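Local coordinates for protein group 3 allergen SMIPP-S Yv6023A04 (Sarcoptes scabiei type hominis, PDB 3H7O) that belongs to the trypsin-like peptidase S1 family but is an inactivated serine protease paralogue, so it probably does not cleave peptide bonds, at residues A[13-18]-A[36-41]; A[51-56]-A[74-79]; A[88-93]-A[210-215]; A[109-114]-A[219-224]. The protein carries 3 engineered substitutions. One frame throughout, in Å; residues are numbered along the deposited sequence.

Interaction 1 (A[13-18]-A[36-41]); sequences WTVAVR and WFVLTA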
loop_
_atom_site.group_PDB
_atom_site.type_symbol
_atom_site.label_atom_id
_atom_site.label_comp_id
_atom_site.label_asym_id
_atom_site.label_seq_id
_atom_site.Cartn_x
_atom_site.Cartn_y
_atom_site.Cartn_z
ATOM N N TRP A 13 10.998 0.215 -2.407
ATOM C CA TRP A 13 10.013 1.261 -2.140
ATOM C C TRP A 13 9.011 0.859 -1.062
ATOM O O TRP A 13 8.222 1.688 -0.613
ATOM C CB TRP A 13 9.256 1.595 -3.431
ATOM C CG TRP A 13 8.863 0.366 -4.174
ATOM C CD1 TRP A 13 7.789 -0.438 -3.920
ATOM C CD2 TRP A 13 9.568 -0.235 -5.264
ATOM N NE1 TRP A 13 7.773 -1.495 -4.796
ATOM C CE2 TRP A 13 8.855 -1.396 -5.633
ATOM C CE3 TRP A 13 10.736 0.097 -5.967
ATOM C CZ2 TRP A 13 9.262 -2.225 -6.681
ATOM C CZ3 TRP A 13 11.143 -0.730 -7.011
ATOM C CH2 TRP A 13 10.404 -1.877 -7.355
ATOM N N THR A 14 9.031 -0.414 -0.665
ATOM C CA THR A 14 8.048 -0.949 0.274
ATOM C C THR A 14 8.365 -0.507 1.697
ATOM O O THR A 14 9.520 -0.562 2.138
ATOM C CB THR A 14 7.984 -2.503 0.221
ATOM O OG1 THR A 14 7.869 -2.938 -1.142
ATOM C CG2 THR A 14 6.794 -3.041 1.019
ATOM N N VAL A 15 7.333 -0.056 2.407
ATOM C CA VAL A 15 7.463 0.266 3.827
ATOM C C VAL A 15 6.281 -0.305 4.599
ATOM O O VAL A 15 5.275 -0.702 4.006
ATOM C CB VAL A 15 7.580 1.805 4.099
ATOM C CG1 VAL A 15 8.715 2.420 3.304
ATOM C CG2 VAL A 15 6.274 2.527 3.807
ATOM N N ALA A 16 6.427 -0.363 5.920
ATOM C CA ALA A 16 5.312 -0.603 6.820
ATOM C C ALA A 16 4.926 0.710 7.487
ATOM O O ALA A 16 5.794 1.448 7.983
ATOM C CB ALA A 16 5.684 -1.646 7.874
ATOM N N VAL A 17 3.626 0.998 7.488
ATOM C CA VAL A 17 3.078 2.145 8.200
ATOM C C VAL A 17 2.475 1.653 9.517
ATOM O O VAL A 17 1.491 0.908 9.521
ATOM C CB VAL A 17 2.017 2.895 7.349
ATOM C CG1 VAL A 17 1.408 4.064 8.140
ATOM C CG2 VAL A 17 2.635 3.391 6.030
ATOM N N ARG A 18 3.084 2.061 10.627
ATOM C CA ARG A 18 2.643 1.652 11.958
ATOM C C ARG A 18 1.747 2.707 12.591
ATOM O O ARG A 18 2.116 3.886 12.664
ATOM C CB ARG A 18 3.845 1.404 12.871
ATOM C CG ARG A 18 4.851 0.393 12.349
ATOM C CD ARG A 18 5.919 0.111 13.403
ATOM N NE ARG A 18 6.540 -1.194 13.211
ATOM C CZ ARG A 18 6.006 -2.348 13.606
ATOM N NH1 ARG A 18 4.828 -2.374 14.225
ATOM N NH2 ARG A 18 6.657 -3.484 13.383
ATOM N N TRP A 36 10.756 12.476 1.670
ATOM C CA TRP A 36 9.805 13.274 2.440
ATOM C C TRP A 36 8.379 12.713 2.499
ATOM O O TRP A 36 7.616 13.077 3.396
ATOM C CB TRP A 36 9.747 14.707 1.899
ATOM C CG TRP A 36 11.019 15.492 2.055
ATOM C CD1 TRP A 36 11.814 15.972 1.051
ATOM C CD2 TRP A 36 11.634 15.905 3.285
ATOM N NE1 TRP A 36 12.885 16.655 1.578
ATOM C CE2 TRP A 36 12.799 16.628 2.946
ATOM C CE3 TRP A 36 11.314 15.732 4.641
ATOM C CZ2 TRP A 36 13.649 17.178 3.913
ATOM C CZ3 TRP A 36 12.154 16.281 5.601
ATOM C CH2 TRP A 36 13.311 16.994 5.231
ATOM N N PHE A 37 8.014 11.857 1.543
ATOM C CA PHE A 37 6.622 11.418 1.403
ATOM C C PHE A 37 6.443 9.916 1.206
ATOM O O PHE A 37 7.190 9.275 0.461
ATOM C CB PHE A 37 5.928 12.165 0.252
ATOM C CG PHE A 37 5.865 13.660 0.435
ATOM C CD1 PHE A 37 4.882 14.239 1.237
ATOM C CD2 PHE A 37 6.777 14.491 -0.212
ATOM C CE1 PHE A 37 4.819 15.619 1.401
ATOM C CE2 PHE A 37 6.723 15.874 -0.053
ATOM C CZ PHE A 37 5.741 16.440 0.757
ATOM N N VAL A 38 5.430 9.370 1.876
ATOM C CA VAL A 38 5.036 7.974 1.711
ATOM C C VAL A 38 3.566 7.875 1.303
ATOM O O VAL A 38 2.711 8.554 1.876
ATOM C CB VAL A 38 5.289 7.144 3.003
ATOM C CG1 VAL A 38 4.557 5.791 2.952
ATOM C CG2 VAL A 38 6.787 6.929 3.214
ATOM N N LEU A 39 3.286 7.022 0.319
ATOM C CA LEU A 39 1.924 6.780 -0.156
ATOM C C LEU A 39 1.350 5.521 0.490
ATOM O O LEU A 39 1.975 4.459 0.459
ATOM C CB LEU A 39 1.905 6.641 -1.685
ATOM C CG LEU A 39 0.552 6.662 -2.411
ATOM C CD1 LEU A 39 -0.081 8.044 -2.348
ATOM C CD2 LEU A 39 0.722 6.232 -3.858
ATOM N N THR A 40 0.156 5.644 1.067
ATOM C CA THR A 40 -0.491 4.518 1.742
ATOM C C THR A 40 -2.007 4.521 1.506
ATOM O O THR A 40 -2.515 5.299 0.689
ATOM C CB THR A 40 -0.128 4.482 3.266
ATOM O OG1 THR A 40 -0.575 3.254 3.852
ATOM C CG2 THR A 40 -0.726 5.673 4.028
ATOM N N ALA A 41 -2.720 3.639 2.200
ATOM C CA ALA A 41 -4.174 3.623 2.145
ATOM C C ALA A 41 -4.725 4.607 3.174
ATOM O O ALA A 41 -4.203 4.704 4.286
ATOM C CB ALA A 41 -4.699 2.218 2.400
#
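Val15 and Val38 point at each other tip to tip, with Val15 CG2 meeting Val38 CG1 at 3.8 Å. What sends that methyl across is the first torsion of Val38, 166°, which sets CG1 anti to the backbone N. On Val15 the touching branch is CG2, wedged between its own backbone N and carbonyl carbon, while CG1 turns elsewhere. Two residues further along, Val17 approaches Thr40 at a slant: its CG2 lies 3.9 Å from Thr40 OG1 and 4.1 Å from Thr40 CB. The same Val17 CG2 also grazes Val38 CG1 at 4.4 Å, so Val15, Val17 and Val38 form one apolar patch. Strands 14-19 and 37-40 are not neighbours in their sheet; strand 26-32 pairs between them. Their short segments pass 8.8 Å apart at 78°, nearly perpendicular, because the six-stranded antiparallel sheet closes into the first barrel of the chymotrypsin-like fold and these side chains meet across its inside. From two other strands of the barrel, Ile55 packs on Val15 and Val17, and Leu93 on Val17. Thr40 brings a hydroxyl into this hydrophobic interior, where its OG1 is hydrogen-bonded to the carbonyl oxygen of Gly29 on the intervening strand. Towards the methyl of Val17 it offers van der Waals contact alone, and no hydrogen bond of any kind links 13-18 to 36-41.

Interaction 2 (A[51-56]-A[74-79]); sequences ETIVIQ and SHVYLS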
loop_
_atom_site.group_PDB
_atom_site.type_symbol
_atom_site.label_atom_id
_atom_site.label_comp_id
_atom_site.label_asym_id
_atom_site.label_seq_id
_atom_site.Cartn_x
_atom_site.Cartn_y
_atom_site.Cartn_z
ATOM N N GLU A 51 1.613 12.547 14.579
ATOM C CA GLU A 51 2.731 12.378 15.509
ATOM C C GLU A 51 2.792 10.985 16.153
ATOM O O GLU A 51 3.770 10.650 16.817
ATOM C CB GLU A 51 2.697 13.474 16.586
ATOM C CG GLU A 51 2.997 14.895 16.073
ATOM C CD GLU A 51 1.874 15.506 15.228
ATOM O OE1 GLU A 51 0.691 15.128 15.400
ATOM O OE2 GLU A 51 2.182 16.378 14.387
ATOM N N THR A 52 1.749 10.182 15.956
ATOM C CA THR A 52 1.729 8.811 16.464
ATOM C C THR A 52 2.218 7.798 15.429
ATOM O O THR A 52 2.529 6.658 15.774
ATOM C CB THR A 52 0.321 8.378 16.951
ATOM O OG1 THR A 52 -0.567 8.245 15.831
ATOM C CG2 THR A 52 -0.237 9.374 17.939
ATOM N N ILE A 53 2.293 8.220 14.170
ATOM C CA ILE A 53 2.589 7.307 13.061
ATOM C C ILE A 53 4.090 7.060 12.904
ATOM O O ILE A 53 4.893 7.976 13.057
ATOM C CB ILE A 53 1.973 7.822 11.729
ATOM C CG1 ILE A 53 0.476 8.118 11.915
ATOM C CG2 ILE A 53 2.212 6.818 10.583
ATOM C CD1 ILE A 53 -0.174 8.911 10.772
ATOM N N VAL A 54 4.456 5.807 12.619
ATOM C CA VAL A 54 5.854 5.431 12.372
ATOM C C VAL A 54 5.996 4.732 11.021
ATOM O O VAL A 54 5.200 3.851 10.672
ATOM C CB VAL A 54 6.432 4.521 13.508
ATOM C CG1 VAL A 54 7.884 4.160 13.242
ATOM C CG2 VAL A 54 6.316 5.205 14.861
ATOM N N ILE A 55 7.014 5.136 10.265
ATOM C CA ILE A 55 7.351 4.480 9.006
ATOM C C ILE A 55 8.537 3.549 9.224
ATOM O O ILE A 55 9.628 4.006 9.566
ATOM C CB ILE A 55 7.724 5.502 7.889
ATOM C CG1 ILE A 55 6.616 6.544 7.678
ATOM C CG2 ILE A 55 8.106 4.776 6.577
ATOM C CD1 ILE A 55 5.274 5.977 7.256
ATOM N N GLN A 56 8.314 2.253 9.022
ATOM C CA GLN A 56 9.381 1.261 9.080
ATOM C C GLN A 56 9.798 0.903 7.656
ATOM O O GLN A 56 8.960 0.540 6.819
ATOM C CB GLN A 56 8.941 0.011 9.854
ATOM C CG GLN A 56 10.058 -1.034 10.042
ATOM C CD GLN A 56 9.708 -2.144 11.029
ATOM O OE1 GLN A 56 8.604 -2.195 11.576
ATOM N NE2 GLN A 56 10.661 -3.040 11.262
ATOM N N SER A 74 4.489 14.299 10.103
ATOM C CA SER A 74 3.983 15.621 10.478
ATOM C C SER A 74 2.583 15.935 9.942
ATOM O O SER A 74 1.860 16.738 10.532
ATOM C CB SER A 74 4.962 16.710 10.027
ATOM O OG SER A 74 5.181 16.641 8.627
ATOM N N HIS A 75 2.208 15.316 8.825
ATOM C CA HIS A 75 0.910 15.583 8.201
ATOM C C HIS A 75 0.400 14.387 7.404
ATOM O O HIS A 75 1.190 13.608 6.867
ATOM C CB HIS A 75 0.990 16.816 7.291
ATOM C CG HIS A 75 -0.345 17.401 6.941
ATOM N ND1 HIS A 75 -0.998 18.303 7.755
ATOM C CD2 HIS A 75 -1.144 17.222 5.862
ATOM C CE1 HIS A 75 -2.144 18.649 7.195
ATOM N NE2 HIS A 75 -2.258 18.007 6.046
ATOM N N VAL A 76 -0.924 14.263 7.342
ATOM C CA VAL A 76 -1.605 13.251 6.543
ATOM C C VAL A 76 -2.452 13.977 5.497
ATOM O O VAL A 76 -3.333 14.769 5.847
ATOM C CB VAL A 76 -2.511 12.342 7.421
ATOM C CG1 VAL A 76 -3.293 11.354 6.561
ATOM C CG2 VAL A 76 -1.685 11.602 8.465
ATOM N N TYR A 77 -2.169 13.722 4.221
ATOM C CA TYR A 77 -2.925 14.335 3.126
ATOM C C TYR A 77 -3.933 13.351 2.561
ATOM O O TYR A 77 -3.567 12.249 2.151
ATOM C CB TYR A 77 -1.996 14.810 2.003
ATOM C CG TYR A 77 -1.095 15.964 2.378
ATOM C CD1 TYR A 77 -1.543 17.285 2.292
ATOM C CD2 TYR A 77 0.209 15.736 2.811
ATOM C CE1 TYR A 77 -0.710 18.353 2.634
ATOM C CE2 TYR A 77 1.047 16.792 3.158
ATOM C CZ TYR A 77 0.582 18.095 3.068
ATOM O OH TYR A 77 1.417 19.135 3.410
ATOM N N LEU A 78 -5.195 13.768 2.529
ATOM C CA LEU A 78 -6.283 12.954 1.989
ATOM C C LEU A 78 -6.885 13.616 0.748
ATOM O O LEU A 78 -6.762 14.831 0.558
ATOM C CB LEU A 78 -7.371 12.739 3.053
ATOM C CG LEU A 78 -6.961 12.153 4.414
ATOM C CD1 LEU A 78 -8.098 12.275 5.420
ATOM C CD2 LEU A 78 -6.495 10.701 4.299
ATOM N N SER A 79 -7.521 12.811 -0.101
ATOM C CA SER A 79 -8.193 13.322 -1.294
ATOM C C SER A 79 -9.656 12.883 -1.309
ATOM O O SER A 79 -10.019 11.918 -1.987
ATOM C CB SER A 79 -7.473 12.859 -2.567
ATOM O OG SER A 79 -8.099 13.388 -3.726
#
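Ile53 and Val76 make the close part of this contact: Ile53 CD1 rests 3.9 Å from Val76 CG2, and the two side chains cross at about a right angle. Ile53 gets there at full length, its second torsion of 167° carrying CD1 straight out toward strand 68-78. Val17 and Val73 also pack on Ile53, and Leu93 packs on Val76, so the methyl pair sits at the edge of a larger apolar cluster. The other end is loose. Glu51 and Ser74 have the nearest CA atoms of the two segments, at 6.1 Å, but Glu51 is exposed and no hydrogen bond joins them. Its chain bends at the second torsion (72°), bringing OE2 no nearer than 3.9 Å to Ser74 O, two oxygens that merely lie near each other. Ser74 OG makes a weak hydrogen bond to Glu94 O instead, on the neighbouring strand 91-95. There Ser74 and His75 both face Glu94, which is a classic beta bulge interrupting the long strand 68-78. Ile53 leads into strand 54-57, which forms a beta hairpin with strand 68-78 in the first barrel of the trypsin-like fold.

Interaction 3 (A[88-93]-A[210-215]); sequences NDIAIL and VFTKVG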
loop_
_atom_site.group_PDB
_atom_site.type_symbol
_atom_site.label_atom_id
_atom_site.label_comp_id
_atom_site.label_asym_id
_atom_site.label_seq_id
_atom_site.Cartn_x
_atom_site.Cartn_y
_atom_site.Cartn_z
ATOM N N ASN A 88 -11.756 6.625 -2.630
ATOM C CA ASN A 88 -10.522 7.424 -2.512
ATOM C C ASN A 88 -9.665 6.987 -1.320
ATOM O O ASN A 88 -9.264 7.804 -0.489
ATOM C CB ASN A 88 -10.837 8.925 -2.430
ATOM C CG ASN A 88 -11.651 9.417 -3.611
ATOM O OD1 ASN A 88 -11.363 9.082 -4.758
ATOM N ND2 ASN A 88 -12.677 10.212 -3.334
ATOM N N ASP A 89 -9.396 5.688 -1.252
ATOM C CA ASP A 89 -8.666 5.094 -0.141
ATOM C C ASP A 89 -7.161 5.205 -0.371
ATOM O O ASP A 89 -6.456 4.204 -0.539
ATOM C CB ASP A 89 -9.090 3.638 0.040
ATOM C CG ASP A 89 -8.741 3.091 1.409
ATOM O OD1 ASP A 89 -8.153 3.826 2.235
ATOM O OD2 ASP A 89 -9.064 1.914 1.655
ATOM N N ILE A 90 -6.685 6.445 -0.357
ATOM C CA ILE A 90 -5.302 6.767 -0.657
ATOM C C ILE A 90 -4.882 7.979 0.194
ATOM O O ILE A 90 -5.680 8.891 0.428
ATOM C CB ILE A 90 -5.122 7.020 -2.181
ATOM C CG1 ILE A 90 -3.640 7.072 -2.564
ATOM C CG2 ILE A 90 -5.922 8.265 -2.644
ATOM C CD1 ILE A 90 -3.390 7.038 -4.064
ATOM N N ALA A 91 -3.646 7.964 0.682
ATOM C CA ALA A 91 -3.159 9.026 1.556
ATOM C C ALA A 91 -1.666 9.219 1.401
ATOM O O ALA A 91 -0.929 8.262 1.143
ATOM C CB ALA A 91 -3.496 8.718 3.013
ATOM N N ILE A 92 -1.225 10.461 1.568
ATOM C CA ILE A 92 0.196 10.777 1.573
ATOM C C ILE A 92 0.615 11.187 2.979
ATOM O O ILE A 92 -0.011 12.052 3.596
ATOM C CB ILE A 92 0.546 11.879 0.547
ATOM C CG1 ILE A 92 0.224 11.388 -0.870
ATOM C CG2 ILE A 92 2.031 12.260 0.649
ATOM C CD1 ILE A 92 0.223 12.478 -1.934
ATOM N N LEU A 93 1.655 10.535 3.487
ATOM C CA LEU A 93 2.224 10.889 4.778
ATOM C C LEU A 93 3.438 11.782 4.562
ATOM O O LEU A 93 4.344 11.422 3.815
ATOM C CB LEU A 93 2.614 9.629 5.563
ATOM C CG LEU A 93 1.540 8.546 5.746
ATOM C CD1 LEU A 93 2.098 7.361 6.516
ATOM C CD2 LEU A 93 0.292 9.087 6.435
ATOM N N VAL A 210 -8.457 -5.669 -4.820
ATOM C CA VAL A 210 -8.731 -4.346 -5.381
ATOM C C VAL A 210 -7.600 -3.389 -5.043
ATOM O O VAL A 210 -7.075 -3.397 -3.924
ATOM C CB VAL A 210 -10.090 -3.774 -4.894
ATOM C CG1 VAL A 210 -10.344 -2.365 -5.474
ATOM C CG2 VAL A 210 -11.223 -4.702 -5.295
ATOM N N PHE A 211 -7.235 -2.570 -6.023
ATOM C CA PHE A 211 -6.135 -1.627 -5.895
ATOM C C PHE A 211 -6.592 -0.260 -6.347
ATOM O O PHE A 211 -7.218 -0.131 -7.396
ATOM C CB PHE A 211 -4.951 -2.075 -6.755
ATOM C CG PHE A 211 -4.417 -3.427 -6.382
ATOM C CD1 PHE A 211 -3.412 -3.548 -5.432
ATOM C CD2 PHE A 211 -4.940 -4.582 -6.960
ATOM C CE1 PHE A 211 -2.923 -4.804 -5.062
ATOM C CE2 PHE A 211 -4.462 -5.841 -6.600
ATOM C CZ PHE A 211 -3.448 -5.948 -5.652
ATOM N N THR A 212 -6.287 0.755 -5.549
ATOM C CA THR A 212 -6.499 2.134 -5.959
ATOM C C THR A 212 -5.524 2.430 -7.092
ATOM O O THR A 212 -4.321 2.193 -6.964
ATOM C CB THR A 212 -6.277 3.110 -4.788
ATOM O OG1 THR A 212 -7.227 2.832 -3.754
ATOM C CG2 THR A 212 -6.450 4.557 -5.247
ATOM N N LYS A 213 -6.063 2.929 -8.199
ATOM C CA LYS A 213 -5.291 3.213 -9.396
ATOM C C LYS A 213 -4.477 4.496 -9.206
ATOM O O LYS A 213 -5.030 5.595 -9.176
ATOM C CB LYS A 213 -6.244 3.316 -10.590
ATOM C CG LYS A 213 -5.587 3.460 -11.952
ATOM C CD LYS A 213 -6.532 3.037 -13.080
ATOM C CE LYS A 213 -7.909 3.694 -12.977
ATOM N NZ LYS A 213 -8.516 3.923 -14.323
ATOM N N VAL A 214 -3.163 4.342 -9.066
ATOM C CA VAL A 214 -2.268 5.476 -8.789
ATOM C C VAL A 214 -2.345 6.535 -9.901
ATOM O O VAL A 214 -2.321 7.736 -9.623
ATOM C CB VAL A 214 -0.804 5.012 -8.518
ATOM C CG1 VAL A 214 0.137 6.205 -8.367
ATOM C CG2 VAL A 214 -0.742 4.159 -7.259
ATOM N N GLY A 215 -2.479 6.081 -11.145
ATOM C CA GLY A 215 -2.618 6.977 -12.300
ATOM C C GLY A 215 -3.732 8.005 -12.164
ATOM O O GLY A 215 -3.624 9.116 -12.684
HETATM O O HOH W 1 -9.741 3.739 -3.439
HETATM O O HOH W 2 -6.203 1.575 -1.541
#
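Thr212 meets the chain at Asp89 and Ile90 with both branches of its side chain, one apolar and one polar. The apolar side is a methyl packing: Thr212 CG2 lies 4.1 Å from Ile90 CD1 and 4.2 Å from Ile90 CB, the two side chains running obliquely past one another. Ile90 is also covered by Leu39 and by Trp220 of the C-terminal helix. The polar side works through water. Thr212 OG1 is 3.6 Å from Asp89 O, with no direct hydrogen bond between them, and two waters bridge the segments. The first accepts from Asp89 N at 2.9 Å and bonds to Thr212 OG1 at 2.7 Å; the second lies 2.8 Å from Asp89 O, to which it is probably the donor, and also bonds to Thr212 OG1. One hydroxyl thereby reaches both backbone polar atoms of Asp89. Asp89 sits at the centre of an inverse gamma turn, whose bond from Ile90 N to Asn88 O is weak. Its OD1 is hydrogen-bonded to the backbone N of His43. An aspartate holding a histidine's backbone N between two beta barrels is consistent with the Asp-His arrangement of the chymotrypsin-like cleft, although this paralogue is an inactivated one.

Interaction 4 (A[109-114]-A[219-224]); sequences AKLPDI and SWIQDI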
loop_
_atom_site.group_PDB
_atom_site.type_symbol
_atom_site.label_atom_id
_atom_site.label_comp_id
_atom_site.label_asym_id
_atom_site.label_seq_id
_atom_site.Cartn_x
_atom_site.Cartn_y
_atom_site.Cartn_z
ATOM N N ALA A 109 9.653 4.695 -5.467
ATOM C CA ALA A 109 9.010 4.121 -6.643
ATOM C C ALA A 109 8.801 5.221 -7.682
ATOM O O ALA A 109 8.697 6.401 -7.337
ATOM C CB ALA A 109 7.677 3.481 -6.267
ATOM N N LYS A 110 8.752 4.836 -8.950
ATOM C CA LYS A 110 8.454 5.787 -10.016
ATOM C C LYS A 110 6.944 5.931 -10.168
ATOM O O LYS A 110 6.199 4.970 -9.988
ATOM C CB LYS A 110 9.096 5.347 -11.335
ATOM C CG LYS A 110 10.610 5.529 -11.384
ATOM N N LEU A 111 6.498 7.140 -10.487
ATOM C CA LEU A 111 5.075 7.406 -10.676
ATOM C C LEU A 111 4.629 7.134 -12.111
ATOM O O LEU A 111 5.387 7.373 -13.051
ATOM C CB LEU A 111 4.737 8.842 -10.270
ATOM C CG LEU A 111 4.682 9.123 -8.764
ATOM C CD1 LEU A 111 4.614 10.621 -8.504
ATOM C CD2 LEU A 111 3.506 8.398 -8.101
ATOM N N PRO A 112 3.390 6.635 -12.285
ATOM C CA PRO A 112 2.890 6.331 -13.619
ATOM C C PRO A 112 2.451 7.596 -14.347
ATOM O O PRO A 112 2.392 8.669 -13.739
ATOM C CB PRO A 112 1.676 5.447 -13.330
ATOM C CG PRO A 112 1.149 5.968 -12.039
ATOM C CD PRO A 112 2.357 6.428 -11.252
ATOM N N ASP A 113 2.159 7.463 -15.640
ATOM C CA ASP A 113 1.524 8.524 -16.413
ATOM C C ASP A 113 0.131 8.818 -15.854
ATOM O O ASP A 113 -0.493 7.950 -15.234
ATOM C CB ASP A 113 1.396 8.111 -17.882
ATOM C CG ASP A 113 2.726 8.123 -18.623
ATOM O OD1 ASP A 113 3.731 8.626 -18.073
ATOM O OD2 ASP A 113 2.760 7.628 -19.771
ATOM N N ILE A 114 -0.343 10.041 -16.074
ATOM C CA ILE A 114 -1.719 10.421 -15.755
ATOM C C ILE A 114 -2.691 9.367 -16.285
ATOM O O ILE A 114 -2.617 8.970 -17.452
ATOM C CB ILE A 114 -2.082 11.812 -16.352
ATOM C CG1 ILE A 114 -1.241 12.930 -15.709
ATOM C CG2 ILE A 114 -3.592 12.093 -16.246
ATOM C CD1 ILE A 114 -1.722 13.398 -14.330
ATOM N N SER A 219 -1.654 13.408 -10.491
ATOM C CA SER A 219 -1.651 14.871 -10.530
ATOM C C SER A 219 -1.667 15.452 -9.112
ATOM O O SER A 219 -0.901 16.367 -8.793
ATOM C CB SER A 219 -2.845 15.387 -11.336
ATOM O OG SER A 219 -2.840 16.798 -11.396
ATOM N N TRP A 220 -2.538 14.898 -8.270
ATOM C CA TRP A 220 -2.649 15.288 -6.868
ATOM C C TRP A 220 -1.381 14.925 -6.086
ATOM O O TRP A 220 -0.895 15.725 -5.285
ATOM C CB TRP A 220 -3.896 14.644 -6.244
ATOM C CG TRP A 220 -3.954 14.698 -4.740
ATOM C CD1 TRP A 220 -4.143 15.808 -3.963
ATOM C CD2 TRP A 220 -3.828 13.590 -3.836
ATOM N NE1 TRP A 220 -4.139 15.459 -2.630
ATOM C CE2 TRP A 220 -3.950 14.106 -2.524
ATOM C CE3 TRP A 220 -3.629 12.213 -4.006
ATOM C CZ2 TRP A 220 -3.875 13.292 -1.388
ATOM C CZ3 TRP A 220 -3.554 11.402 -2.874
ATOM C CH2 TRP A 220 -3.678 11.948 -1.582
ATOM N N ILE A 221 -0.850 13.727 -6.334
ATOM C CA ILE A 221 0.397 13.265 -5.706
ATOM C C ILE A 221 1.571 14.191 -6.049
ATOM O O ILE A 221 2.329 14.595 -5.162
ATOM C CB ILE A 221 0.723 11.792 -6.087
ATOM C CG1 ILE A 221 -0.307 10.838 -5.470
ATOM C CG2 ILE A 221 2.134 11.399 -5.634
ATOM C CD1 ILE A 221 -0.335 9.456 -6.101
ATOM N N GLN A 222 1.704 14.534 -7.330
ATOM C CA GLN A 222 2.756 15.449 -7.791
ATOM C C GLN A 222 2.672 16.817 -7.115
ATOM O O GLN A 222 3.700 17.401 -6.772
ATOM C CB GLN A 222 2.720 15.614 -9.313
ATOM C CG GLN A 222 3.317 14.450 -10.092
ATOM C CD GLN A 222 3.037 14.526 -11.589
ATOM O OE1 GLN A 222 2.273 15.377 -12.057
ATOM N NE2 GLN A 222 3.655 13.629 -12.348
ATOM N N ASP A 223 1.449 17.311 -6.920
ATOM C CA ASP A 223 1.210 18.570 -6.203
ATOM C C ASP A 223 1.700 18.532 -4.756
ATOM O O ASP A 223 2.240 19.515 -4.251
ATOM C CB ASP A 223 -0.276 18.943 -6.240
ATOM C CG ASP A 223 -0.716 19.483 -7.589
ATOM O OD1 ASP A 223 0.152 19.894 -8.391
ATOM O OD2 ASP A 223 -1.938 19.500 -7.847
ATOM N N ILE A 224 1.502 17.398 -4.091
ATOM C CA ILE A 224 1.963 17.224 -2.714
ATOM C C ILE A 224 3.484 17.029 -2.655
ATOM O O ILE A 224 4.153 17.645 -1.827
ATOM C CB ILE A 224 1.227 16.056 -1.997
ATOM C CG1 ILE A 224 -0.303 16.213 -2.089
ATOM C CG2 ILE A 224 1.691 15.911 -0.543
ATOM C CD1 ILE A 224 -0.876 17.505 -1.519
#
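Leu111 and Ile114 both start out the same way, CG or CG1 lying beside the backbone N and anti to the carbonyl carbon, and part company at the second torsion. A value of 169° there extends Leu111 and carries its forked end toward the helix. Ile114 folds back at its second torsion (-80°), which swings CD1 round to the helix although its CB does not face that way. Leu111 brings both branches to one methyl: Ile221 CG2 lies 3.9 Å from Leu111 CD1 and 4.1 Å from Leu111 CD2, the side chains crossing at a slant. Leu111 CD1 also brushes the aliphatic part of Gln222, 4.3 Å from its CG. Nearer the start of the helix, Ile114 CD1 settles against Ser219, 3.8 Å from its CB and equally close to its backbone N, so the isoleucine tip touches backbone as well as side chain. Val218 and Ile225 of the same helix also touch Leu111, while Ile221 also packs on Ile92 of the first barrel. The loop holding 109-114 runs between strands 91-95 and 123-128, that is, from the first barrel to the second, and the helix 218-225 is the C-terminal helix characteristic of chymotrypsin-like proteases. Ile221 is buried, whereas Ile114, Ser219 and Gln222 lie at the surface. No hydrogen bond or charge pair spans the two segments, so the loop is held to the helix by dispersion and by the partial burial of apolar carbons, with no polar bond between them to fix their orientation.

How the interactions relate
Along the chain, interactions 1, 2 and 3 open and close in turn, while interactions 3 and 4 alternate their segments. Interactions 1 and 2, with centres about 9 Å apart, both lie in the six-stranded barrel, where strands 14-19 and 54-57 are neighbours. Interaction 3 is made by the loop leading into strand 91-95 of that barrel, which pairs with 37-40 and 68-78, and reaches strand 209-213 of the second sheet; its centre is about 12 Å from that of interaction 1. Interaction 4, about 11 Å from interaction 3, binds the connecting loop to helix 218-225, which rests on Ile92. The first pair thus shapes one barrel, and the second pair joins it to the rest of the fold.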